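Local atomic coordinates of LPS-assembly lipoprotein (Caulobacter crescentus, PDB entry 4KWY), a protein that probably takes part in assembling lipopolysaccharide at the outer membrane, as a lipoprotein of the LptE family. Residues S11-V16 against Y44-S49; F68-S73 against V96-A101. One frame throughout, in Å; residues are numbered along the deposited sequence.

Contact 1 (S11-V16 against Y44-S49)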
ATOM      1  N   SER A  11      -2.445  14.958   0.262  1.00 71.57           N
ATOM      2  CA  SER A  11      -1.087  15.177   0.738  1.00 70.55           C
ATOM      3  C   SER A  11      -1.076  15.544   2.228  1.00 73.21           C
ATOM      4  O   SER A  11       0.005  15.550   2.818  1.00 72.26           O
ATOM      5  CB  SER A  11      -0.355  16.215  -0.112  1.00 78.25           C
ATOM      6  OG  SER A  11      -1.040  17.454  -0.192  1.00 94.74           O
ATOM      7  N   SER A  12      -2.272  15.783   2.854  1.00 69.01           N
ATOM      8  CA  SER A  12      -2.375  16.047   4.304  1.00 67.56           C
ATOM      9  C   SER A  12      -2.434  14.717   5.097  1.00 65.38           C
ATOM     10  O   SER A  12      -2.375  14.736   6.325  1.00 64.87           O
ATOM     11  CB  SER A  12      -3.582  16.927   4.630  1.00 72.70           C
ATOM     12  OG  SER A  12      -4.807  16.215   4.543  1.00 78.29           O
ATOM     13  N   ILE A  13      -2.524  13.568   4.389  1.00 58.31           N
ATOM     14  CA  ILE A  13      -2.591  12.230   4.993  1.00 53.35           C
ATOM     15  C   ILE A  13      -1.171  11.678   5.249  1.00 55.79           C
ATOM     16  O   ILE A  13      -0.385  11.455   4.319  1.00 56.25           O
ATOM     17  CB  ILE A  13      -3.441  11.235   4.157  1.00 53.29           C
ATOM     18  CG1 ILE A  13      -4.894  11.718   3.970  1.00 55.44           C
ATOM     19  CG2 ILE A  13      -3.415   9.856   4.779  1.00 49.22           C
ATOM     20  CD1 ILE A  13      -5.720  10.924   2.896  1.00 60.62           C
ATOM     21  N   GLU A  14      -0.879  11.413   6.519  1.00 49.94           N
ATOM     22  CA  GLU A  14       0.384  10.823   6.924  1.00 48.39           C
ATOM     23  C   GLU A  14       0.187   9.335   7.133  1.00 49.67           C
ATOM     24  O   GLU A  14      -0.624   8.916   7.962  1.00 48.64           O
ATOM     25  CB  GLU A  14       0.889  11.486   8.188  1.00 50.56           C
ATOM     26  CG  GLU A  14       2.342  11.206   8.485  1.00 61.31           C
ATOM     27  CD  GLU A  14       2.779  11.957   9.720  1.00 90.59           C
ATOM     28  OE1 GLU A  14       3.056  13.175   9.617  1.00 98.42           O
ATOM     29  OE2 GLU A  14       2.771  11.338  10.807  1.00 83.40           O
ATOM     30  N   THR A  15       0.929   8.546   6.374  1.00 45.60           N
ATOM     31  CA  THR A  15       0.838   7.088   6.364  1.00 43.99           C
ATOM     32  C   THR A  15       1.767   6.518   7.419  1.00 48.93           C
ATOM     33  O   THR A  15       2.937   6.892   7.503  1.00 52.61           O
ATOM     34  CB  THR A  15       1.085   6.571   4.952  1.00 46.92           C
ATOM     35  OG1 THR A  15       0.310   7.380   4.073  1.00 41.07           O
ATOM     36  CG2 THR A  15       0.665   5.116   4.769  1.00 46.30           C
ATOM     37  N   VAL A  16       1.187   5.677   8.277  1.00 43.78           N
ATOM     38  CA  VAL A  16       1.807   4.999   9.424  1.00 44.01           C
ATOM     39  C   VAL A  16       1.762   3.480   9.176  1.00 48.31           C
ATOM     40  O   VAL A  16       0.709   2.905   8.878  1.00 45.72           O
ATOM     41  CB  VAL A  16       1.127   5.357  10.795  1.00 46.59           C
ATOM     42  CG1 VAL A  16       1.956   4.869  11.976  1.00 46.47           C
ATOM     43  CG2 VAL A  16       0.850   6.848  10.931  1.00 47.28           C
ATOM     44  N   TYR A  44      -4.729  13.834   8.739  1.00 44.52           N
ATOM     45  CA  TYR A  44      -5.135  12.450   8.929  1.00 42.56           C
ATOM     46  C   TYR A  44      -3.956  11.547   9.139  1.00 46.45           C
ATOM     47  O   TYR A  44      -2.880  11.777   8.569  1.00 47.11           O
ATOM     48  CB  TYR A  44      -5.922  11.914   7.710  1.00 43.59           C
ATOM     49  CG  TYR A  44      -7.171  12.688   7.380  1.00 46.60           C
ATOM     50  CD1 TYR A  44      -8.342  12.510   8.115  1.00 49.54           C
ATOM     51  CD2 TYR A  44      -7.188  13.606   6.335  1.00 48.91           C
ATOM     52  CE1 TYR A  44      -9.497  13.239   7.828  1.00 51.42           C
ATOM     53  CE2 TYR A  44      -8.336  14.337   6.033  1.00 52.51           C
ATOM     54  CZ  TYR A  44      -9.487  14.149   6.782  1.00 61.21           C
ATOM     55  OH  TYR A  44     -10.609  14.892   6.507  1.00 69.10           O
ATOM     56  N   LYS A  45      -4.184  10.462   9.907  1.00 42.04           N
ATOM     57  CA  LYS A  45      -3.200   9.403  10.119  1.00 39.70           C
ATOM     58  C   LYS A  45      -3.739   8.148   9.475  1.00 41.55           C
ATOM     59  O   LYS A  45      -4.826   7.694   9.819  1.00 41.97           O
ATOM     60  CB  LYS A  45      -2.864   9.195  11.600  1.00 42.20           C
ATOM     61  CG  LYS A  45      -2.145  10.381  12.242  1.00 61.38           C
ATOM     62  CD  LYS A  45      -0.631  10.341  12.035  1.00 77.65           C
ATOM     63  CE  LYS A  45       0.048  11.518  12.695  1.00 93.37           C
ATOM     64  NZ  LYS A  45       1.282  11.113  13.423  1.00100.81           N
ATOM     65  N   LEU A  46      -3.041   7.644   8.463  1.00 37.14           N
ATOM     66  CA  LEU A  46      -3.464   6.425   7.803  1.00 35.16           C
ATOM     67  C   LEU A  46      -2.635   5.269   8.345  1.00 38.39           C
ATOM     68  O   LEU A  46      -1.437   5.193   8.070  1.00 37.87           O
ATOM     69  CB  LEU A  46      -3.368   6.534   6.259  1.00 34.18           C
ATOM     70  CG  LEU A  46      -3.716   5.264   5.473  1.00 36.69           C
ATOM     71  CD1 LEU A  46      -5.149   4.859   5.688  1.00 36.70           C
ATOM     72  CD2 LEU A  46      -3.436   5.444   3.998  1.00 38.95           C
ATOM     73  N   TYR A  47      -3.290   4.355   9.089  1.00 34.93           N
ATOM     74  CA  TYR A  47      -2.660   3.171   9.685  1.00 33.13           C
ATOM     75  C   TYR A  47      -2.794   1.972   8.799  1.00 38.44           C
ATOM     76  O   TYR A  47      -3.915   1.556   8.513  1.00 39.26           O
ATOM     77  CB  TYR A  47      -3.283   2.862  11.037  1.00 31.67           C
ATOM     78  CG  TYR A  47      -2.629   3.634  12.128  1.00 30.96           C
ATOM     79  CD1 TYR A  47      -3.099   4.891  12.493  1.00 33.21           C
ATOM     80  CD2 TYR A  47      -1.562   3.098  12.843  1.00 30.69           C
ATOM     81  CE1 TYR A  47      -2.549   5.578  13.570  1.00 32.91           C
ATOM     82  CE2 TYR A  47      -0.979   3.791  13.894  1.00 31.47           C
ATOM     83  CZ  TYR A  47      -1.470   5.037  14.251  1.00 34.69           C
ATOM     84  OH  TYR A  47      -0.865   5.722  15.276  1.00 31.44           O
ATOM     85  N   LEU A  48      -1.662   1.385   8.407  1.00 35.57           N
ATOM     86  CA  LEU A  48      -1.670   0.225   7.535  1.00 35.68           C
ATOM     87  C   LEU A  48      -1.384  -1.043   8.302  1.00 40.33           C
ATOM     88  O   LEU A  48      -0.419  -1.072   9.053  1.00 41.04           O
ATOM     89  CB  LEU A  48      -0.616   0.388   6.437  1.00 35.02           C
ATOM     90  CG  LEU A  48      -0.654   1.622   5.576  1.00 37.69           C
ATOM     91  CD1 LEU A  48       0.560   1.629   4.693  1.00 37.96           C
ATOM     92  CD2 LEU A  48      -1.914   1.662   4.722  1.00 36.50           C
ATOM     93  N   SER A  49      -2.211  -2.094   8.110  1.00 37.08           N
ATOM     94  CA  SER A  49      -1.972  -3.408   8.729  1.00 38.18           C
ATOM     95  C   SER A  49      -1.807  -4.438   7.630  1.00 41.07           C
ATOM     96  O   SER A  49      -2.778  -5.003   7.118  1.00 40.77           O
ATOM     97  CB  SER A  49      -3.077  -3.803   9.700  1.00 40.79           C
ATOM     98  OG  SER A  49      -3.132  -2.834  10.724  1.00 55.42           O
TER
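E14 and K45 meet on one face of the sheet in a salt bridge, K45 NZ to E14 OE2 at 3.0 Å, where the two strands run parallel. The ammonium group comes to the syn side of the carboxylate oxygen, 34° out of the carboxylate plane. E14 reaches it with CG and CD extended; K45 gets there by turning about its CB-CG bond (chi2 -85°) and bending again near NZ, which brings its CD against V16 CG2, the two side chains crossing at a slant. Next on the same face, V16 puts CB over one face of the Y47 ring, 4.1 Å from the centroid, a CH-pi contact, and CG1 lies against CE2 of that ring.

I13, T15, Y44 and L46 occupy the other face. I13 CG2 packs on L46 CB at 3.6 Å, its CG1 meets Y44 CD2 obliquely, and T15 CG2 touches L48 CD1 at 3.5 Å. T15 OG1, buried here, has no polar partner in the model.

The backbone sets this register: E14 N donates to Y44 O (2.9 Å), E14 O accepts from L46 N, V16 N donates to L46 O (2.7 Å), and V16 O accepts from L48 N. The bond from Y44 N to S12 O is weak. This is the parallel pair of a beta-alpha-beta unit, whose helix 21-34 packs on T15 and L48; helix 104-135 covers I13 and L46, and Y44 OH bonds K137. The partly exposed E14-K45 pair thus probably adds a charge tie to a register the backbone already fixes, while the mainly aliphatic, helix-packed face is likely to exclude water.

Contact 2 (F68-S73 against V96-A101); sequences FELRMS and VTYDSA
F68 and L70 each exchange two backbone hydrogen bonds with Y98 and V96 respectively, in an antiparallel register whose short strand axes run at 146°. These are the two arms of a long beta hairpin, strands 67-80 and 86-99. F68 N donates to Y98 O at 2.8 Å, and L70 N to V96 O with an N-H...O angle of 174°; between them E69 and T97 form the non-hydrogen-bonded pair.

The side chains of F68, L70, V96 and Y98 share one face. Y98 CG sits between its own N and carbonyl carbon (chi1 60°), which brings the ring back across the neighbouring strand and against F68 CB. That methylene stands over the tyrosine face, 3.7 Å from the centroid. The two rings are nearly parallel but slid apart, with little overlap. L70 CB lies at the edge of the Y98 ring, and helix 104-135 reaches this face through Q111 and Q115. A serine in place of Y98 would probably leave F68 CB without its aromatic partner and open a gap beside L70. Further along, L70 CD2 meets V96 CG2 at 3.9 Å.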
ATOM      1  N   PHE A  68       5.519 -17.658  -9.464  1.00 46.33           N
ATOM      2  CA  PHE A  68       5.023 -17.542  -8.103  1.00 44.80           C
ATOM      3  C   PHE A  68       3.903 -16.549  -8.001  1.00 43.70           C
ATOM      4  O   PHE A  68       3.869 -15.608  -8.787  1.00 38.89           O
ATOM      5  CB  PHE A  68       6.169 -17.103  -7.185  1.00 47.56           C
ATOM      6  CG  PHE A  68       7.155 -18.192  -6.859  1.00 52.66           C
ATOM      7  CD1 PHE A  68       8.172 -18.529  -7.752  1.00 56.96           C
ATOM      8  CD2 PHE A  68       7.067 -18.892  -5.665  1.00 56.95           C
ATOM      9  CE1 PHE A  68       9.062 -19.565  -7.462  1.00 61.53           C
ATOM     10  CE2 PHE A  68       7.941 -19.943  -5.386  1.00 63.10           C
ATOM     11  CZ  PHE A  68       8.944 -20.256  -6.273  1.00 62.72           C
ATOM     12  N   GLU A  69       2.980 -16.757  -7.032  1.00 41.78           N
ATOM     13  CA  GLU A  69       1.901 -15.813  -6.746  1.00 40.00           C
ATOM     14  C   GLU A  69       2.123 -15.237  -5.370  1.00 47.61           C
ATOM     15  O   GLU A  69       2.380 -15.956  -4.415  1.00 50.01           O
ATOM     16  CB  GLU A  69       0.493 -16.391  -6.878  1.00 41.19           C
ATOM     17  CG  GLU A  69      -0.565 -15.288  -6.832  1.00 47.79           C
ATOM     18  CD  GLU A  69      -2.013 -15.698  -7.016  1.00 77.10           C
ATOM     19  OE1 GLU A  69      -2.594 -16.266  -6.062  1.00 93.98           O
ATOM     20  OE2 GLU A  69      -2.590 -15.387  -8.084  1.00 67.00           O
ATOM     21  N   LEU A  70       2.060 -13.923  -5.287  1.00 43.42           N
ATOM     22  CA  LEU A  70       2.277 -13.187  -4.073  1.00 42.28           C
ATOM     23  C   LEU A  70       1.027 -12.376  -3.762  1.00 42.48           C
ATOM     24  O   LEU A  70       0.436 -11.763  -4.651  1.00 39.00           O
ATOM     25  CB  LEU A  70       3.482 -12.316  -4.333  1.00 42.49           C
ATOM     26  CG  LEU A  70       4.029 -11.517  -3.196  1.00 49.08           C
ATOM     27  CD1 LEU A  70       5.052 -12.319  -2.420  1.00 51.11           C
ATOM     28  CD2 LEU A  70       4.703 -10.341  -3.764  1.00 54.30           C
ATOM     29  N   ARG A  71       0.595 -12.425  -2.505  1.00 41.08           N
ATOM     30  CA  ARG A  71      -0.620 -11.759  -2.078  1.00 39.85           C
ATOM     31  C   ARG A  71      -0.360 -10.707  -1.019  1.00 40.38           C
ATOM     32  O   ARG A  71       0.330 -10.951  -0.033  1.00 39.33           O
ATOM     33  CB  ARG A  71      -1.627 -12.780  -1.563  1.00 41.69           C
ATOM     34  CG  ARG A  71      -3.012 -12.198  -1.418  1.00 51.29           C
ATOM     35  CD  ARG A  71      -4.027 -13.289  -1.320  1.00 60.44           C
ATOM     36  NE  ARG A  71      -5.252 -12.803  -0.691  1.00 66.39           N
ATOM     37  CZ  ARG A  71      -5.892 -13.430   0.287  1.00 76.45           C
ATOM     38  NH1 ARG A  71      -5.422 -14.573   0.771  1.00 67.42           N
ATOM     39  NH2 ARG A  71      -7.008 -12.919   0.789  1.00 62.78           N
HETATM   40  N   MSE A  72      -0.886  -9.513  -1.264  1.00 35.31           N
HETATM   41  CA  MSE A  72      -0.783  -8.439  -0.301  1.00 32.23           C
HETATM   42  C   MSE A  72      -2.186  -8.156   0.228  1.00 34.82           C
HETATM   43  O   MSE A  72      -3.052  -7.680  -0.513  1.00 30.64           O
HETATM   44  CB  MSE A  72      -0.125  -7.179  -0.865  1.00 32.16           C
HETATM   45  CG  MSE A  72      -0.015  -6.093   0.215  1.00 39.25           C
HETATM   46 SE   MSE A  72       0.844  -4.530  -0.390  0.75 46.04          SE
HETATM   47  CE  MSE A  72       2.212  -4.531   0.876  1.00 43.67           C
ATOM     48  N   SER A  73      -2.380  -8.441   1.526  1.00 34.08           N
ATOM     49  CA  SER A  73      -3.626  -8.220   2.252  1.00 35.05           C
ATOM     50  C   SER A  73      -3.406  -7.105   3.240  1.00 41.53           C
ATOM     51  O   SER A  73      -2.469  -7.168   4.046  1.00 43.23           O
ATOM     52  CB  SER A  73      -4.051  -9.494   2.959  1.00 39.33           C
ATOM     53  OG  SER A  73      -4.200 -10.526   2.007  1.00 47.73           O
ATOM     54  N   VAL A  96      -0.176 -10.553  -7.289  1.00 30.95           N
ATOM     55  CA  VAL A  96       0.760 -10.443  -8.398  1.00 29.20           C
ATOM     56  C   VAL A  96       1.432 -11.803  -8.606  1.00 34.81           C
ATOM     57  O   VAL A  96       1.456 -12.654  -7.700  1.00 34.98           O
ATOM     58  CB  VAL A  96       1.820  -9.316  -8.227  1.00 31.53           C
ATOM     59  CG1 VAL A  96       1.177  -7.955  -8.114  1.00 30.19           C
ATOM     60  CG2 VAL A  96       2.755  -9.577  -7.051  1.00 32.07           C
ATOM     61  N   THR A  97       1.968 -12.003  -9.809  1.00 30.97           N
ATOM     62  CA  THR A  97       2.784 -13.143 -10.156  1.00 31.35           C
ATOM     63  C   THR A  97       4.162 -12.609 -10.546  1.00 35.93           C
ATOM     64  O   THR A  97       4.301 -11.440 -10.930  1.00 33.24           O
ATOM     65  CB  THR A  97       2.172 -14.033 -11.242  1.00 38.34           C
ATOM     66  OG1 THR A  97       2.080 -13.313 -12.459  1.00 38.85           O
ATOM     67  CG2 THR A  97       0.835 -14.668 -10.835  1.00 33.88           C
ATOM     68  N   TYR A  98       5.188 -13.443 -10.378  1.00 34.81           N
ATOM     69  CA  TYR A  98       6.547 -13.148 -10.816  1.00 35.11           C
ATOM     70  C   TYR A  98       7.124 -14.412 -11.306  1.00 40.80           C
ATOM     71  O   TYR A  98       6.781 -15.499 -10.816  1.00 40.30           O
ATOM     72  CB  TYR A  98       7.443 -12.457  -9.767  1.00 36.43           C
ATOM     73  CG  TYR A  98       7.674 -13.219  -8.483  1.00 38.54           C
ATOM     74  CD1 TYR A  98       8.752 -14.095  -8.352  1.00 42.98           C
ATOM     75  CD2 TYR A  98       6.858 -13.012  -7.370  1.00 37.98           C
ATOM     76  CE1 TYR A  98       8.999 -14.763  -7.151  1.00 47.41           C
ATOM     77  CE2 TYR A  98       7.083 -13.693  -6.170  1.00 41.02           C
ATOM     78  CZ  TYR A  98       8.165 -14.550  -6.059  1.00 51.27           C
ATOM     79  OH  TYR A  98       8.384 -15.244  -4.900  1.00 53.85           O
ATOM     80  N   ASP A  99       7.928 -14.282 -12.349  1.00 41.22           N
ATOM     81  CA  ASP A  99       8.557 -15.435 -12.939  1.00 45.35           C
ATOM     82  C   ASP A  99      10.001 -15.467 -12.468  1.00 58.07           C
ATOM     83  O   ASP A  99      10.835 -14.708 -12.958  1.00 59.32           O
ATOM     84  CB  ASP A  99       8.406 -15.414 -14.474  1.00 46.01           C
ATOM     85  CG  ASP A  99       7.099 -16.016 -14.980  1.00 47.08           C
ATOM     86  OD1 ASP A  99       6.046 -15.696 -14.420  1.00 47.08           O
ATOM     87  OD2 ASP A  99       7.138 -16.775 -15.961  1.00 48.36           O
ATOM     88  N   SER A 100      10.271 -16.315 -11.459  1.00 60.67           N
ATOM     89  CA  SER A 100      11.591 -16.534 -10.846  1.00 66.05           C
ATOM     90  C   SER A 100      12.609 -17.167 -11.842  1.00 76.46           C
ATOM     91  O   SER A 100      12.329 -17.362 -13.033  1.00 75.56           O
ATOM     92  CB  SER A 100      11.454 -17.406  -9.595  1.00 72.09           C
ATOM     93  OG  SER A 100      12.474 -17.155  -8.646  1.00 83.10           O
ATOM     94  N   ALA A 101      13.794 -17.473 -11.333  1.00 79.63           N
ATOM     95  CA  ALA A 101      14.895 -18.031 -12.103  1.00 84.09           C
ATOM     96  C   ALA A 101      15.706 -19.023 -11.260  1.00 94.71           C
ATOM     97  O   ALA A 101      15.640 -18.980 -10.024  1.00 94.94           O
ATOM     98  CB  ALA A 101      15.789 -16.895 -12.585  1.00 85.30           C
TER

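How the contacts relate
The centre of contact 1 lies about 11 Å from the centre of the chain, that of contact 2 about 16 Å, on opposite sides of it. Both belong to one mixed sheet, in which strand 44-50 of contact 1 neighbours strand 67-80 of contact 2. Contact 1 is parallel, joining adjacent strands that helix 21-34 connects along the chain; contact 2 is antiparallel, between the arms of a hairpin. Contact 1 is nearer the core, with I13, T15, L46 and L48 buried; in contact 2 only L70 and Y98 of the touching residues are. Helix 104-135 packs against both. A salt bridge crosses contact 1 on the face away from that helix, whereas contact 2 relies on one phenylalanine-tyrosine pair and aliphatic packing.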